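Long-range contact in beta-porphyranase A (Bacteroides plebeius, PDB 4AW7), which hydrolyses the red-algal polysaccharide porphyran at linkages between beta-D-galactopyranose and alpha-L-galactopyranose-6-sulfate, releasing mostly disaccharides: residues S414-L426 / I434-E446. Numbering follows the deposited sequence.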
loop_
_atom_site.group_PDB
_atom_site.type_symbol
_atom_site.label_atom_id
_atom_site.label_comp_id
_atom_site.label_asym_id
_atom_site.label_seq_id
_atom_site.Cartn_x
_atom_site.Cartn_y
_atom_site.Cartn_z
ATOM N N SER A 414 8.114 -20.957 -25.453
ATOM C CA SER A 414 9.558 -21.060 -25.264
ATOM C C SER A 414 10.277 -19.757 -25.556
ATOM O O SER A 414 11.384 -19.739 -26.095
ATOM C CB SER A 414 10.113 -22.183 -26.153
ATOM O OG SER A 414 9.467 -23.401 -25.827
ATOM N N TRP A 415 9.636 -18.645 -25.200
ATOM C CA TRP A 415 10.188 -17.308 -25.404
ATOM C C TRP A 415 10.604 -17.001 -26.847
ATOM O O TRP A 415 11.480 -16.172 -27.076
ATOM C CB TRP A 415 11.404 -17.086 -24.490
ATOM C CG TRP A 415 11.174 -17.443 -23.053
ATOM C CD1 TRP A 415 11.671 -18.513 -22.393
ATOM C CD2 TRP A 415 10.388 -16.712 -22.096
ATOM N NE1 TRP A 415 11.266 -18.502 -21.090
ATOM C CE2 TRP A 415 10.458 -17.414 -20.878
ATOM C CE3 TRP A 415 9.654 -15.529 -22.155
ATOM C CZ2 TRP A 415 9.836 -16.966 -19.720
ATOM C CZ3 TRP A 415 9.004 -15.094 -20.989
ATOM C CH2 TRP A 415 9.119 -15.815 -19.798
ATOM N N LYS A 416 9.949 -17.635 -27.812
ATOM C CA LYS A 416 10.362 -17.488 -29.221
ATOM C C LYS A 416 10.396 -16.041 -29.709
ATOM O O LYS A 416 11.218 -15.686 -30.577
ATOM C CB LYS A 416 9.468 -18.363 -30.127
ATOM C CG LYS A 416 8.105 -17.768 -30.468
ATOM C CD LYS A 416 7.198 -18.761 -31.192
ATOM C CE LYS A 416 5.848 -18.146 -31.507
ATOM N NZ LYS A 416 5.950 -16.977 -32.440
ATOM N N ASP A 417 9.506 -15.203 -29.170
ATOM C CA ASP A 417 9.325 -13.823 -29.615
ATOM C C ASP A 417 10.153 -12.815 -28.819
ATOM O O ASP A 417 10.038 -11.612 -29.040
ATOM C CB ASP A 417 7.839 -13.455 -29.479
ATOM C CG ASP A 417 6.943 -14.449 -30.161
ATOM O OD1 ASP A 417 7.039 -14.558 -31.404
ATOM O OD2 ASP A 417 6.172 -15.142 -29.463
ATOM N N VAL A 418 10.958 -13.296 -27.874
ATOM C CA VAL A 418 11.667 -12.445 -26.910
ATOM C C VAL A 418 13.168 -12.455 -27.227
ATOM O O VAL A 418 13.721 -13.489 -27.609
ATOM C CB VAL A 418 11.354 -12.936 -25.489
ATOM C CG1 VAL A 418 12.149 -12.138 -24.423
ATOM C CG2 VAL A 418 9.851 -12.784 -25.263
ATOM N N SER A 419 13.793 -11.293 -27.099
ATOM C CA SER A 419 15.217 -11.123 -27.397
ATOM C C SER A 419 15.803 -9.968 -26.607
ATOM O O SER A 419 15.070 -9.241 -25.950
ATOM C CB SER A 419 15.408 -10.846 -28.902
ATOM O OG SER A 419 14.830 -9.600 -29.289
ATOM N N ASN A 420 17.117 -9.769 -26.692
ATOM C CA ASN A 420 17.776 -8.625 -26.059
ATOM C C ASN A 420 17.407 -8.474 -24.572
ATOM O O ASN A 420 16.963 -7.423 -24.103
ATOM C CB ASN A 420 17.508 -7.362 -26.831
ATOM C CG ASN A 420 18.010 -7.466 -28.237
ATOM O OD1 ASN A 420 19.059 -8.086 -28.477
ATOM N ND2 ASN A 420 17.253 -6.937 -29.177
ATOM N N VAL A 421 17.603 -9.552 -23.848
ATOM C CA VAL A 421 17.271 -9.603 -22.428
ATOM C C VAL A 421 18.346 -8.920 -21.591
ATOM O O VAL A 421 19.556 -9.179 -21.727
ATOM C CB VAL A 421 17.089 -11.060 -21.960
ATOM C CG1 VAL A 421 16.703 -11.122 -20.485
ATOM C CG2 VAL A 421 16.024 -11.801 -22.823
ATOM N N THR A 422 17.888 -8.057 -20.686
ATOM C CA THR A 422 18.732 -7.409 -19.682
ATOM C C THR A 422 18.166 -7.732 -18.292
ATOM O O THR A 422 16.952 -7.708 -18.060
ATOM C CB THR A 422 18.835 -5.904 -19.922
ATOM O OG1 THR A 422 19.342 -5.651 -21.249
ATOM C CG2 THR A 422 19.697 -5.238 -18.919
ATOM N N LYS A 423 19.045 -8.068 -17.380
ATOM C CA LYS A 423 18.667 -8.383 -16.024
ATOM C C LYS A 423 19.096 -7.263 -15.097
ATOM O O LYS A 423 20.302 -6.967 -14.978
ATOM C CB LYS A 423 19.310 -9.694 -15.564
ATOM C CG LYS A 423 18.966 -10.039 -14.153
ATOM C CD LYS A 423 19.424 -11.409 -13.716
ATOM C CE LYS A 423 20.917 -11.537 -13.752
ATOM N NZ LYS A 423 21.632 -10.825 -12.664
ATOM N N ARG A 424 18.137 -6.649 -14.416
ATOM C CA ARG A 424 18.413 -5.725 -13.321
ATOM C C ARG A 424 18.219 -6.443 -11.997
ATOM O O ARG A 424 17.255 -7.158 -11.805
ATOM C CB ARG A 424 17.442 -4.556 -13.381
ATOM C CG ARG A 424 17.351 -3.826 -14.732
ATOM C CD ARG A 424 16.259 -2.796 -14.699
ATOM N NE ARG A 424 16.110 -2.114 -15.967
ATOM C CZ ARG A 424 15.169 -1.208 -16.198
ATOM N NH1 ARG A 424 14.322 -0.882 -15.235
ATOM N NH2 ARG A 424 15.030 -0.651 -17.381
ATOM N N SER A 425 19.130 -6.216 -11.067
ATOM C CA SER A 425 19.084 -6.833 -9.752
ATOM C C SER A 425 19.389 -5.809 -8.678
ATOM O O SER A 425 20.412 -5.152 -8.751
ATOM C CB SER A 425 20.107 -7.948 -9.661
ATOM O OG SER A 425 20.199 -8.432 -8.357
ATOM N N LEU A 426 18.533 -5.741 -7.672
ATOM C CA LEU A 426 18.729 -4.899 -6.506
ATOM C C LEU A 426 18.692 -5.790 -5.273
ATOM O O LEU A 426 17.643 -6.338 -4.894
ATOM C CB LEU A 426 17.676 -3.800 -6.426
ATOM C CG LEU A 426 17.955 -2.669 -5.427
ATOM C CD1 LEU A 426 16.958 -1.548 -5.673
ATOM C CD2 LEU A 426 17.958 -3.130 -3.966
ATOM N N ILE A 434 23.252 -1.696 -0.480
ATOM C CA ILE A 434 22.639 -2.062 -1.752
ATOM C C ILE A 434 23.676 -2.466 -2.776
ATOM O O ILE A 434 24.640 -1.744 -3.005
ATOM C CB ILE A 434 21.773 -0.894 -2.300
ATOM C CG1 ILE A 434 20.558 -0.726 -1.369
ATOM C CG2 ILE A 434 21.341 -1.172 -3.748
ATOM C CD1 ILE A 434 19.744 0.548 -1.649
ATOM N N GLU A 435 23.428 -3.607 -3.422
ATOM C CA GLU A 435 24.191 -4.032 -4.607
ATOM C C GLU A 435 23.229 -4.034 -5.796
ATOM O O GLU A 435 22.291 -4.858 -5.844
ATOM C CB GLU A 435 24.818 -5.430 -4.428
ATOM C CG GLU A 435 25.663 -5.922 -5.611
ATOM C CD GLU A 435 26.976 -5.162 -5.761
ATOM O OE1 GLU A 435 27.401 -4.478 -4.791
ATOM O OE2 GLU A 435 27.582 -5.248 -6.855
ATOM N N TYR A 436 23.428 -3.092 -6.699
ATOM C CA TYR A 436 22.603 -2.942 -7.889
ATOM C C TYR A 436 23.433 -3.256 -9.106
ATOM O O TYR A 436 24.492 -2.654 -9.316
ATOM C CB TYR A 436 22.023 -1.517 -7.999
ATOM C CG TYR A 436 21.114 -1.411 -9.199
ATOM C CD1 TYR A 436 19.817 -1.887 -9.139
ATOM C CD2 TYR A 436 21.565 -0.910 -10.406
ATOM C CE1 TYR A 436 19.014 -1.852 -10.218
ATOM C CE2 TYR A 436 20.743 -0.850 -11.514
ATOM C CZ TYR A 436 19.450 -1.340 -11.409
ATOM O OH TYR A 436 18.595 -1.342 -12.483
ATOM N N THR A 437 22.934 -4.158 -9.940
ATOM C CA THR A 437 23.600 -4.529 -11.195
ATOM C C THR A 437 22.618 -4.562 -12.358
ATOM O O THR A 437 21.413 -4.819 -12.178
ATOM C CB THR A 437 24.312 -5.895 -11.068
ATOM O OG1 THR A 437 23.340 -6.915 -10.799
ATOM C CG2 THR A 437 25.373 -5.888 -9.943
ATOM N N GLU A 438 23.144 -4.296 -13.562
ATOM C CA GLU A 438 22.418 -4.458 -14.815
ATOM C C GLU A 438 23.346 -5.263 -15.717
ATOM O O GLU A 438 24.509 -4.877 -15.915
ATOM C CB GLU A 438 22.111 -3.106 -15.438
ATOM C CG GLU A 438 21.285 -3.106 -16.716
ATOM C CD GLU A 438 20.805 -1.708 -17.101
ATOM O OE1 GLU A 438 21.329 -0.737 -16.553
ATOM O OE2 GLU A 438 19.895 -1.574 -17.935
ATOM N N GLN A 439 22.848 -6.386 -16.220
ATOM C CA GLN A 439 23.623 -7.320 -17.044
ATOM C C GLN A 439 22.844 -7.735 -18.276
ATOM O O GLN A 439 21.660 -8.074 -18.215
ATOM C CB GLN A 439 23.925 -8.572 -16.221
ATOM C CG GLN A 439 24.763 -8.241 -14.994
ATOM C CD GLN A 439 24.810 -9.355 -13.989
ATOM O OE1 GLN A 439 24.113 -10.354 -14.127
ATOM N NE2 GLN A 439 25.669 -9.199 -12.954
ATOM N N ASN A 440 23.509 -7.783 -19.411
ATOM C CA ASN A 440 22.906 -8.377 -20.584
ATOM C C ASN A 440 23.054 -9.873 -20.451
ATOM O O ASN A 440 24.102 -10.369 -19.984
ATOM C CB ASN A 440 23.583 -7.882 -21.861
ATOM C CG ASN A 440 23.371 -6.401 -22.077
ATOM O OD1 ASN A 440 22.326 -5.842 -21.683
ATOM N ND2 ASN A 440 24.376 -5.735 -22.627
ATOM N N VAL A 441 22.024 -10.593 -20.837
ATOM C CA VAL A 441 22.080 -12.037 -20.814
ATOM C C VAL A 441 21.633 -12.542 -22.193
ATOM O O VAL A 441 20.865 -11.888 -22.884
ATOM C CB VAL A 441 21.274 -12.648 -19.669
ATOM C CG1 VAL A 441 21.785 -12.134 -18.300
ATOM C CG2 VAL A 441 19.821 -12.386 -19.847
ATOM N N PRO A 442 22.126 -13.712 -22.614
ATOM C CA PRO A 442 21.946 -14.094 -24.031
ATOM C C PRO A 442 20.630 -14.737 -24.386
ATOM O O PRO A 442 20.326 -14.936 -25.550
ATOM C CB PRO A 442 23.087 -15.089 -24.237
ATOM C CG PRO A 442 23.355 -15.639 -22.913
ATOM C CD PRO A 442 23.165 -14.509 -21.953
ATOM N N SER A 443 19.838 -15.079 -23.365
ATOM C CA SER A 443 18.529 -15.677 -23.550
ATOM C C SER A 443 17.760 -15.483 -22.252
ATOM O O SER A 443 18.352 -15.202 -21.213
ATOM C CB SER A 443 18.659 -17.165 -23.886
ATOM O OG SER A 443 19.455 -17.846 -22.951
ATOM N N MET A 444 16.446 -15.611 -22.310
ATOM C CA MET A 444 15.688 -15.606 -21.070
ATOM C C MET A 444 16.158 -16.785 -20.244
ATOM O O MET A 444 16.224 -17.893 -20.748
ATOM C CB MET A 444 14.200 -15.753 -21.332
ATOM C CG MET A 444 13.385 -15.513 -20.076
ATOM S SD MET A 444 13.400 -13.790 -19.549
ATOM C CE MET A 444 12.928 -13.036 -21.006
ATOM N N PRO A 445 16.450 -16.572 -18.956
ATOM C CA PRO A 445 16.936 -17.725 -18.185
ATOM C C PRO A 445 15.917 -18.861 -17.997
ATOM O O PRO A 445 14.726 -18.605 -17.903
ATOM C CB PRO A 445 17.279 -17.107 -16.845
ATOM C CG PRO A 445 17.514 -15.667 -17.119
ATOM C CD PRO A 445 16.549 -15.314 -18.204
ATOM N N GLU A 446 16.412 -20.100 -17.958
ATOM C CA GLU A 446 15.607 -21.303 -17.716
ATOM C C GLU A 446 15.123 -21.280 -16.266
ATOM O O GLU A 446 13.996 -21.663 -15.951
ATOM C CB GLU A 446 16.417 -22.578 -17.982
HETATM O O HOH W 1 12.742 -20.010 -19.228
HETATM O O HOH W 2 14.952 -15.313 -24.943
HETATM O O HOH W 3 19.070 -11.816 -24.921
HETATM O O HOH W 4 21.868 -8.075 -12.914
HETATM O O HOH W 5 17.591 -2.504 -18.313
HETATM O O HOH W 6 22.389 -7.244 -7.232
#
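Lys423 and Gln439 face each other as a hydrogen-bonded pair in the antiparallel beta hairpin formed by strands 421-429 and 433-441, in the family region named porphyranase beta-sandwich domain 1. Backbone bonds run both ways in this pair, Lys423 N reaching Gln439 O at 2.7 Å in the carbonyl plane, and again between Ser425 and Thr437. On its other edge strand 421-429 pairs with strand 454-462, so it lies between two neighbours in the sheet.

The side chains of Lys423 and Gln439 bond to each other as well. They lie alongside, and bends in the last two lysine torsions (63° and 74°) bring NZ to Gln439 OE1 at 2.9 Å, above the amide carbonyl plane and off its lone pairs. A water bridges NZ, Lys423 O and Thr437 OG1. On the other face, a second water links Arg424 NE, in the guanidinium plane, to Glu438 OE2, while NH1 turns to the carbonyls of Leu364 and Lys366. The three-carbon run CB, CG and CD of Arg424 lies alongside Tyr436 OH.

Apolar contacts flank the polar ones: Leu426 CB sits at the Tyr436 ring edge, and Val421 CG1 presses tightly on Val441 CG2, 3.4 Å away. Beyond the strands, Met444 crosses Trp415 at about a right angle, its CG in a CH-pi contact over the face, 3.7 Å from the five-membered ring centroid. A serine in place of Trp415 would probably cost Met444 its aromatic contact and leave the water at Pro445 O without its indole donor. Bends in the methionine chain carry SD above the six-membered ring, a Met-aromatic contact at a longer 4.6 Å from its centroid, and CE on to Val418 CG1, 3.6 Å away.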